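Local coordinates for putative capsular polysaccharide biosynthesis protein (Streptococcus pneumoniae serotype 4, PDB 6EWJ) that acts as an aminotransferase in teichoic acid biosynthesis, probably using pyridoxal phosphate to transfer an amino group to a sugar, at residues Ser302-Leu307 against Thr403-Val408; Asn334-Glu339 against Glu399-Val404. All coordinates share one frame; numbering follows the deposited sequence.

Contact 1. Residues Ser302-Leu307 against Thr403-Val408; sequences SRIHPL and TVSEKV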
ATOM      1  N   SER A 302     -39.557  18.236  10.127  1.00 32.99           N
ATOM      2  CA  SER A 302     -38.660  19.215  10.756  1.00 32.53           C
ATOM      3  C   SER A 302     -37.823  19.930   9.699  1.00 32.11           C
ATOM      4  O   SER A 302     -37.877  19.649   8.514  1.00 31.06           O
ATOM      5  CB  SER A 302     -37.743  18.514  11.769  1.00 32.15           C
ATOM      6  OG  SER A 302     -36.687  17.770  11.136  1.00 30.16           O
ATOM      7  N   ARG A 303     -36.971  20.819  10.152  1.00 33.37           N
ATOM      8  CA  ARG A 303     -36.014  21.491   9.266  1.00 34.07           C
ATOM      9  C   ARG A 303     -34.826  20.561   8.840  1.00 31.71           C
ATOM     10  O   ARG A 303     -34.131  20.798   7.839  1.00 30.94           O
ATOM     11  CB  ARG A 303     -35.516  22.698  10.041  1.00 37.15           C
ATOM     12  CG  ARG A 303     -35.129  23.977   9.323  1.00 40.23           C
ATOM     13  CD  ARG A 303     -34.514  24.943  10.391  1.00 43.82           C
ATOM     14  NE  ARG A 303     -34.946  24.561  11.755  1.00 45.91           N
ATOM     15  CZ  ARG A 303     -35.820  25.202  12.537  1.00 49.26           C
ATOM     16  NH1 ARG A 303     -36.392  26.375  12.202  1.00 52.09           N
ATOM     17  NH2 ARG A 303     -36.129  24.667  13.716  1.00 50.60           N
ATOM     18  N   ILE A 304     -34.624  19.497   9.598  1.00 30.39           N
ATOM     19  CA  ILE A 304     -33.557  18.526   9.318  1.00 28.52           C
ATOM     20  C   ILE A 304     -34.003  17.649   8.158  1.00 27.64           C
ATOM     21  O   ILE A 304     -34.942  16.853   8.309  1.00 28.73           O
ATOM     22  CB  ILE A 304     -33.239  17.743  10.596  1.00 28.85           C
ATOM     23  CG1 ILE A 304     -32.621  18.707  11.628  1.00 29.47           C
ATOM     24  CG2 ILE A 304     -32.262  16.589  10.322  1.00 27.95           C
ATOM     25  CD1 ILE A 304     -33.021  18.415  13.045  1.00 30.61           C
ATOM     26  N   HIS A 305     -33.373  17.805   7.009  1.00 26.12           N
ATOM     27  CA  HIS A 305     -33.676  17.035   5.781  1.00 25.70           C
ATOM     28  C   HIS A 305     -32.584  16.012   5.421  1.00 24.72           C
ATOM     29  O   HIS A 305     -31.524  16.374   4.856  1.00 23.46           O
ATOM     30  CB  HIS A 305     -33.843  17.973   4.572  1.00 25.78           C
ATOM     31  CG  HIS A 305     -34.913  18.998   4.734  1.00 26.94           C
ATOM     32  ND1 HIS A 305     -36.082  18.762   5.420  1.00 28.18           N
ATOM     33  CD2 HIS A 305     -35.019  20.255   4.249  1.00 27.22           C
ATOM     34  CE1 HIS A 305     -36.831  19.854   5.406  1.00 28.58           C
ATOM     35  NE2 HIS A 305     -36.226  20.763   4.680  1.00 27.72           N
ATOM     36  N   PRO A 306     -32.835  14.729   5.697  1.00 24.34           N
ATOM     37  CA  PRO A 306     -31.846  13.690   5.335  1.00 23.52           C
ATOM     38  C   PRO A 306     -31.887  13.289   3.867  1.00 22.83           C
ATOM     39  O   PRO A 306     -32.902  13.407   3.193  1.00 22.06           O
ATOM     40  CB  PRO A 306     -32.253  12.500   6.205  1.00 24.11           C
ATOM     41  CG  PRO A 306     -33.707  12.715   6.478  1.00 25.33           C
ATOM     42  CD  PRO A 306     -34.022  14.166   6.339  1.00 25.31           C
ATOM     43  N   LEU A 307     -30.742  12.871   3.357  1.00 22.00           N
ATOM     44  CA  LEU A 307     -30.700  12.283   2.036  1.00 22.11           C
ATOM     45  C   LEU A 307     -31.454  10.965   2.131  1.00 22.05           C
ATOM     46  O   LEU A 307     -31.275  10.232   3.128  1.00 21.59           O
ATOM     47  CB  LEU A 307     -29.280  11.944   1.577  1.00 21.72           C
ATOM     48  CG  LEU A 307     -28.274  13.016   1.312  1.00 22.28           C
ATOM     49  CD1 LEU A 307     -27.091  12.349   0.613  1.00 22.36           C
ATOM     50  CD2 LEU A 307     -28.857  14.183   0.526  1.00 23.33           C
ATOM     51  N   THR A 403     -33.724  20.280  18.866  1.00 40.93           N
ATOM     52  CA  THR A 403     -33.621  21.335  19.886  1.00 42.77           C
ATOM     53  C   THR A 403     -32.457  22.284  19.620  1.00 42.72           C
ATOM     54  O   THR A 403     -32.603  23.511  19.726  1.00 42.96           O
ATOM     55  CB  THR A 403     -33.480  20.737  21.305  1.00 43.85           C
ATOM     56  OG1 THR A 403     -34.617  19.931  21.590  1.00 44.46           O
ATOM     57  CG2 THR A 403     -33.366  21.833  22.402  1.00 45.31           C
ATOM     58  N   VAL A 404     -31.305  21.709  19.295  1.00 42.40           N
ATOM     59  CA  VAL A 404     -30.095  22.489  19.044  1.00 42.77           C
ATOM     60  C   VAL A 404     -30.234  23.376  17.821  1.00 43.54           C
ATOM     61  O   VAL A 404     -29.854  24.538  17.871  1.00 44.69           O
ATOM     62  CB  VAL A 404     -28.843  21.579  18.928  1.00 41.82           C
ATOM     63  CG1 VAL A 404     -27.717  22.276  18.193  1.00 40.91           C
ATOM     64  CG2 VAL A 404     -28.376  21.163  20.322  1.00 42.67           C
ATOM     65  N   SER A 405     -30.721  22.816  16.723  1.00 44.41           N
ATOM     66  CA  SER A 405     -30.956  23.585  15.495  1.00 45.69           C
ATOM     67  C   SER A 405     -31.888  24.769  15.748  1.00 48.02           C
ATOM     68  O   SER A 405     -31.596  25.893  15.345  1.00 46.22           O
ATOM     69  CB  SER A 405     -31.559  22.696  14.397  1.00 45.63           C
ATOM     70  OG  SER A 405     -30.667  21.638  14.052  1.00 46.45           O
ATOM     71  N   GLU A 406     -33.017  24.501  16.409  1.00 51.59           N
ATOM     72  CA  GLU A 406     -33.973  25.569  16.787  1.00 53.98           C
ATOM     73  C   GLU A 406     -33.285  26.652  17.618  1.00 54.34           C
ATOM     74  O   GLU A 406     -33.385  27.835  17.317  1.00 54.49           O
ATOM     75  CB  GLU A 406     -35.144  25.001  17.588  1.00 56.39           C
ATOM     76  CG  GLU A 406     -36.124  24.131  16.813  1.00 57.24           C
ATOM     77  CD  GLU A 406     -37.127  23.423  17.723  1.00 60.82           C
ATOM     78  OE1 GLU A 406     -37.610  24.088  18.680  1.00 64.71           O
ATOM     79  OE2 GLU A 406     -37.442  22.223  17.490  1.00 60.05           O
ATOM     80  N   LYS A 407     -32.542  26.231  18.636  1.00 55.71           N
ATOM     81  CA  LYS A 407     -31.819  27.171  19.498  1.00 56.23           C
ATOM     82  C   LYS A 407     -30.873  28.074  18.713  1.00 55.84           C
ATOM     83  O   LYS A 407     -30.908  29.286  18.896  1.00 58.53           O
ATOM     84  CB  LYS A 407     -31.063  26.443  20.597  1.00 56.25           C
ATOM     85  CG  LYS A 407     -30.322  27.356  21.579  1.00 57.28           C
ATOM     86  CD  LYS A 407     -29.673  26.619  22.741  1.00 57.61           C
ATOM     87  CE  LYS A 407     -28.420  25.872  22.299  1.00 56.90           C
ATOM     88  NZ  LYS A 407     -28.084  24.561  22.935  1.00 56.79           N
ATOM     89  N   VAL A 408     -30.066  27.497  17.825  1.00 53.16           N
ATOM     90  CA  VAL A 408     -29.103  28.272  17.024  1.00 51.92           C
ATOM     91  C   VAL A 408     -29.810  29.285  16.108  1.00 52.75           C
ATOM     92  O   VAL A 408     -29.389  30.436  16.019  1.00 51.94           O
ATOM     93  CB  VAL A 408     -28.171  27.350  16.200  1.00 49.12           C
ATOM     94  CG1 VAL A 408     -27.357  28.125  15.167  1.00 47.91           C
ATOM     95  CG2 VAL A 408     -27.240  26.596  17.130  1.00 49.58           C
TER
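The guanidinium of Arg303 meets Glu406 at its edge: CG of Glu406 lies near the guanidinium plane, 3.1 Å from NH2 of Arg303, shorter than a comfortable contact, so the exact placing of the guanidinium is doubtful. The carboxylate itself stands farther off, with OE2 of Glu406 4.7 Å from NH2 of Arg303 and the two planes turned 48° apart. Opposite charges are thus near neighbours without forming a salt bridge, and any attraction is probably modest. The third torsion of Arg303 (chi3 -21°), with NE almost eclipsing CB, is strained, a further reason for caution. The second flat group is the His305 ring: the carbonyl O of Arg303 sits over the centre of one face, 3.5 Å above its plane.

The setting is the small antiparallel sheet of the C-terminal part of the aminotransferase fold, in which strand 304-306 pairs with strand 321-325 and helix 391-409 packs alongside. An ST turn leads into the strand: Ser302 OG accepts a bent bond from Ile304 N at 3.1 Å and is also bonded to Phe299 O. Deeper in, CD1 of Ile304 comes within 4.1 Å of Ser405 OG. That hydroxyl lies beside its own backbone N, with chi1 -62°, and bonds to Phe401 O one turn earlier; its polarity is therefore met within the helix, while the methyl of Ile304 merely rests against it.

Contact 2. Residues Asn334-Glu339 against Glu399-Val404; sequences NLIIQE and ETFKTV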
ATOM      1  N   ASN A 334     -21.846  25.394  11.585  1.00 28.87           N
ATOM      2  CA  ASN A 334     -20.667  25.080  12.402  1.00 29.89           C
ATOM      3  C   ASN A 334     -21.046  25.154  13.880  1.00 31.00           C
ATOM      4  O   ASN A 334     -20.642  24.286  14.631  1.00 31.66           O
ATOM      5  CB  ASN A 334     -19.476  25.989  12.060  1.00 30.40           C
ATOM      6  CG  ASN A 334     -18.989  25.826  10.616  1.00 30.05           C
ATOM      7  OD1 ASN A 334     -19.281  24.844   9.920  1.00 28.81           O
ATOM      8  ND2 ASN A 334     -18.199  26.825  10.159  1.00 30.96           N
ATOM      9  N   LEU A 335     -21.844  26.167  14.261  1.00 32.30           N
ATOM     10  CA  LEU A 335     -22.311  26.309  15.658  1.00 34.00           C
ATOM     11  C   LEU A 335     -23.133  25.101  16.079  1.00 33.48           C
ATOM     12  O   LEU A 335     -22.857  24.511  17.127  1.00 34.20           O
ATOM     13  CB  LEU A 335     -23.096  27.613  15.893  1.00 35.60           C
ATOM     14  CG  LEU A 335     -23.606  27.893  17.330  1.00 37.81           C
ATOM     15  CD1 LEU A 335     -22.523  27.705  18.411  1.00 38.76           C
ATOM     16  CD2 LEU A 335     -24.195  29.281  17.439  1.00 39.07           C
ATOM     17  N   ILE A 336     -24.049  24.655  15.212  1.00 32.57           N
ATOM     18  CA  ILE A 336     -24.848  23.429  15.483  1.00 32.74           C
ATOM     19  C   ILE A 336     -23.950  22.186  15.750  1.00 31.93           C
ATOM     20  O   ILE A 336     -24.190  21.427  16.689  1.00 32.61           O
ATOM     21  CB  ILE A 336     -25.882  23.145  14.363  1.00 32.17           C
ATOM     22  CG1 ILE A 336     -26.976  24.226  14.359  1.00 32.92           C
ATOM     23  CG2 ILE A 336     -26.545  21.773  14.564  1.00 32.30           C
ATOM     24  CD1 ILE A 336     -27.851  24.255  13.114  1.00 32.43           C
ATOM     25  N   ILE A 337     -22.894  22.004  14.972  1.00 31.56           N
ATOM     26  CA  ILE A 337     -21.973  20.891  15.218  1.00 31.68           C
ATOM     27  C   ILE A 337     -21.324  20.992  16.596  1.00 33.02           C
ATOM     28  O   ILE A 337     -21.273  20.011  17.337  1.00 32.93           O
ATOM     29  CB  ILE A 337     -20.899  20.777  14.140  1.00 30.99           C
ATOM     30  CG1 ILE A 337     -21.543  20.200  12.884  1.00 30.46           C
ATOM     31  CG2 ILE A 337     -19.736  19.892  14.592  1.00 30.47           C
ATOM     32  CD1 ILE A 337     -20.637  20.259  11.686  1.00 29.88           C
ATOM     33  N   GLN A 338     -20.852  22.174  16.954  1.00 35.11           N
ATOM     34  CA  GLN A 338     -20.249  22.361  18.296  1.00 37.48           C
ATOM     35  C   GLN A 338     -21.276  22.160  19.447  1.00 37.61           C
ATOM     36  O   GLN A 338     -20.922  21.625  20.514  1.00 37.00           O
ATOM     37  CB  GLN A 338     -19.518  23.714  18.396  1.00 39.95           C
ATOM     38  CG  GLN A 338     -18.393  23.926  17.385  1.00 40.82           C
ATOM     39  CD  GLN A 338     -17.253  22.932  17.456  1.00 43.30           C
ATOM     40  OE1 GLN A 338     -16.974  22.315  18.498  1.00 46.78           O
ATOM     41  NE2 GLN A 338     -16.546  22.788  16.323  1.00 44.08           N
ATOM     42  N   GLU A 339     -22.530  22.570  19.228  1.00 37.24           N
ATOM     43  CA  GLU A 339     -23.602  22.315  20.201  1.00 38.22           C
ATOM     44  C   GLU A 339     -23.953  20.827  20.305  1.00 36.74           C
ATOM     45  O   GLU A 339     -24.253  20.341  21.392  1.00 37.26           O
ATOM     46  CB  GLU A 339     -24.873  23.079  19.844  1.00 39.45           C
ATOM     47  CG  GLU A 339     -24.810  24.563  20.153  1.00 41.32           C
ATOM     48  CD  GLU A 339     -24.828  24.851  21.637  1.00 43.85           C
ATOM     49  OE1 GLU A 339     -25.576  24.181  22.394  1.00 45.69           O
ATOM     50  OE2 GLU A 339     -24.092  25.757  22.063  1.00 46.00           O
ATOM     51  N   GLU A 399     -33.878  14.051  19.070  1.00 36.79           N
ATOM     52  CA  GLU A 399     -34.487  15.095  19.840  1.00 38.72           C
ATOM     53  C   GLU A 399     -33.459  16.251  20.116  1.00 38.30           C
ATOM     54  O   GLU A 399     -33.822  17.423  19.983  1.00 38.20           O
ATOM     55  CB  GLU A 399     -35.389  14.544  20.965  1.00 40.87           C
ATOM     56  CG  GLU A 399     -34.617  14.207  22.170  1.00 42.35           C
ATOM     57  CD  GLU A 399     -34.443  15.431  23.067  1.00 43.84           C
ATOM     58  OE1 GLU A 399     -33.844  16.434  22.613  1.00 44.36           O
ATOM     59  OE2 GLU A 399     -34.945  15.409  24.217  1.00 45.77           O
ATOM     60  N   THR A 400     -32.179  15.922  20.375  1.00 37.52           N
ATOM     61  CA  THR A 400     -31.108  16.940  20.586  1.00 36.93           C
ATOM     62  C   THR A 400     -30.804  17.773  19.330  1.00 35.55           C
ATOM     63  O   THR A 400     -30.689  18.991  19.401  1.00 35.91           O
ATOM     64  CB  THR A 400     -29.797  16.314  21.106  1.00 36.87           C
ATOM     65  OG1 THR A 400     -30.037  15.559  22.299  1.00 37.69           O
ATOM     66  CG2 THR A 400     -28.762  17.395  21.413  1.00 36.75           C
ATOM     67  N   PHE A 401     -30.728  17.123  18.177  1.00 34.15           N
ATOM     68  CA  PHE A 401     -30.444  17.815  16.929  1.00 33.01           C
ATOM     69  C   PHE A 401     -31.579  18.819  16.592  1.00 34.42           C
ATOM     70  O   PHE A 401     -31.307  19.965  16.193  1.00 33.52           O
ATOM     71  CB  PHE A 401     -30.229  16.772  15.814  1.00 31.49           C
ATOM     72  CG  PHE A 401     -29.695  17.301  14.517  1.00 30.46           C
ATOM     73  CD1 PHE A 401     -28.988  18.512  14.413  1.00 30.84           C
ATOM     74  CD2 PHE A 401     -29.855  16.544  13.379  1.00 29.61           C
ATOM     75  CE1 PHE A 401     -28.489  18.939  13.192  1.00 30.10           C
ATOM     76  CE2 PHE A 401     -29.359  16.959  12.162  1.00 29.27           C
ATOM     77  CZ  PHE A 401     -28.683  18.164  12.059  1.00 29.12           C
ATOM     78  N   LYS A 402     -32.834  18.405  16.799  1.00 35.65           N
ATOM     79  CA  LYS A 402     -33.960  19.341  16.627  1.00 37.40           C
ATOM     80  C   LYS A 402     -33.874  20.545  17.565  1.00 38.93           C
ATOM     81  O   LYS A 402     -33.900  21.678  17.107  1.00 39.45           O
ATOM     82  CB  LYS A 402     -35.300  18.661  16.860  1.00 38.22           C
ATOM     83  CG  LYS A 402     -35.694  17.679  15.777  1.00 37.59           C
ATOM     84  CD  LYS A 402     -37.046  17.100  16.149  1.00 39.09           C
ATOM     85  CE  LYS A 402     -37.131  15.630  15.917  1.00 39.21           C
ATOM     86  NZ  LYS A 402     -38.511  15.129  16.188  1.00 40.37           N
ATOM     87  N   THR A 403     -33.724  20.280  18.866  1.00 40.93           N
ATOM     88  CA  THR A 403     -33.621  21.335  19.886  1.00 42.77           C
ATOM     89  C   THR A 403     -32.457  22.284  19.620  1.00 42.72           C
ATOM     90  O   THR A 403     -32.603  23.511  19.726  1.00 42.96           O
ATOM     91  CB  THR A 403     -33.480  20.737  21.305  1.00 43.85           C
ATOM     92  OG1 THR A 403     -34.617  19.931  21.590  1.00 44.46           O
ATOM     93  CG2 THR A 403     -33.366  21.833  22.402  1.00 45.31           C
ATOM     94  N   VAL A 404     -31.305  21.709  19.295  1.00 42.40           N
ATOM     95  CA  VAL A 404     -30.095  22.489  19.044  1.00 42.77           C
ATOM     96  C   VAL A 404     -30.234  23.376  17.821  1.00 43.54           C
ATOM     97  O   VAL A 404     -29.854  24.538  17.871  1.00 44.69           O
ATOM     98  CB  VAL A 404     -28.843  21.579  18.928  1.00 41.82           C
ATOM     99  CG1 VAL A 404     -27.717  22.276  18.193  1.00 40.91           C
ATOM    100  CG2 VAL A 404     -28.376  21.163  20.322  1.00 42.67           C
TER
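Ile336 and Glu339, one turn apart on their helix, receive Val404 of the partner helix between them, and here the packing is close. CG1 of Val404 approaches CB of Glu339 to 3.4 Å and CG2 of Ile336 to 3.8 Å; the Ile336 and Val404 side chains run alongside in opposing senses. With CG1 of Val404 roughly anti to the backbone N (chi1 159°), this one methyl serves both neighbours. CG2 of Ile336 also touches the Phe401 ring, lying in its plane at the edge, 3.7 Å from CE1 of Phe401. The Ile336 side chain stands nearly perpendicular to that of Phe401.

Toward solvent the interface is looser and polar, and Glu339 alone carries this side. It lends only its aliphatic base to Val404, while its bent chain takes the carboxylate away to Lys407, which holds it from outside the two segments. Apart from the contact, within 399-404, Thr403 bonds through OG1 to Glu399 O at 3.1 Å; that carbonyl also accepts from Thr403 N, the two donors coming from opposite faces of its plane.

The helix segments approach to 10.1 Å between axes, at 136° between their N-to-C directions. Both helices lie against strand 380-383 of the small sheet, where Ile336 and Phe401 meet Ile381, and helix 330-342 also turns Asn334 and Ile337 to Trp253 of the second subunit.

How the contacts relate
Helix 391-409 is common to both contacts, which lie about 7 Å apart between centres and share Thr403 and Val404. Contact 2 is the more buried, an apolar helix-to-helix seam; contact 1 is only partly buried, joining the helix to an edge strand of the three-stranded sheet through a charged pair at its outer side and a single methyl-to-hydroxyl touch farther in. Their interiors merge where CG2 of Ile304 packs 3.5 Å from CE2 of Phe401 and CG2 of Val408 lies 3.7 Å from CG1 of Ile336. Charge joins them too: Lys407 NZ and Glu339 OE1 form a salt bridge of 2.6 Å.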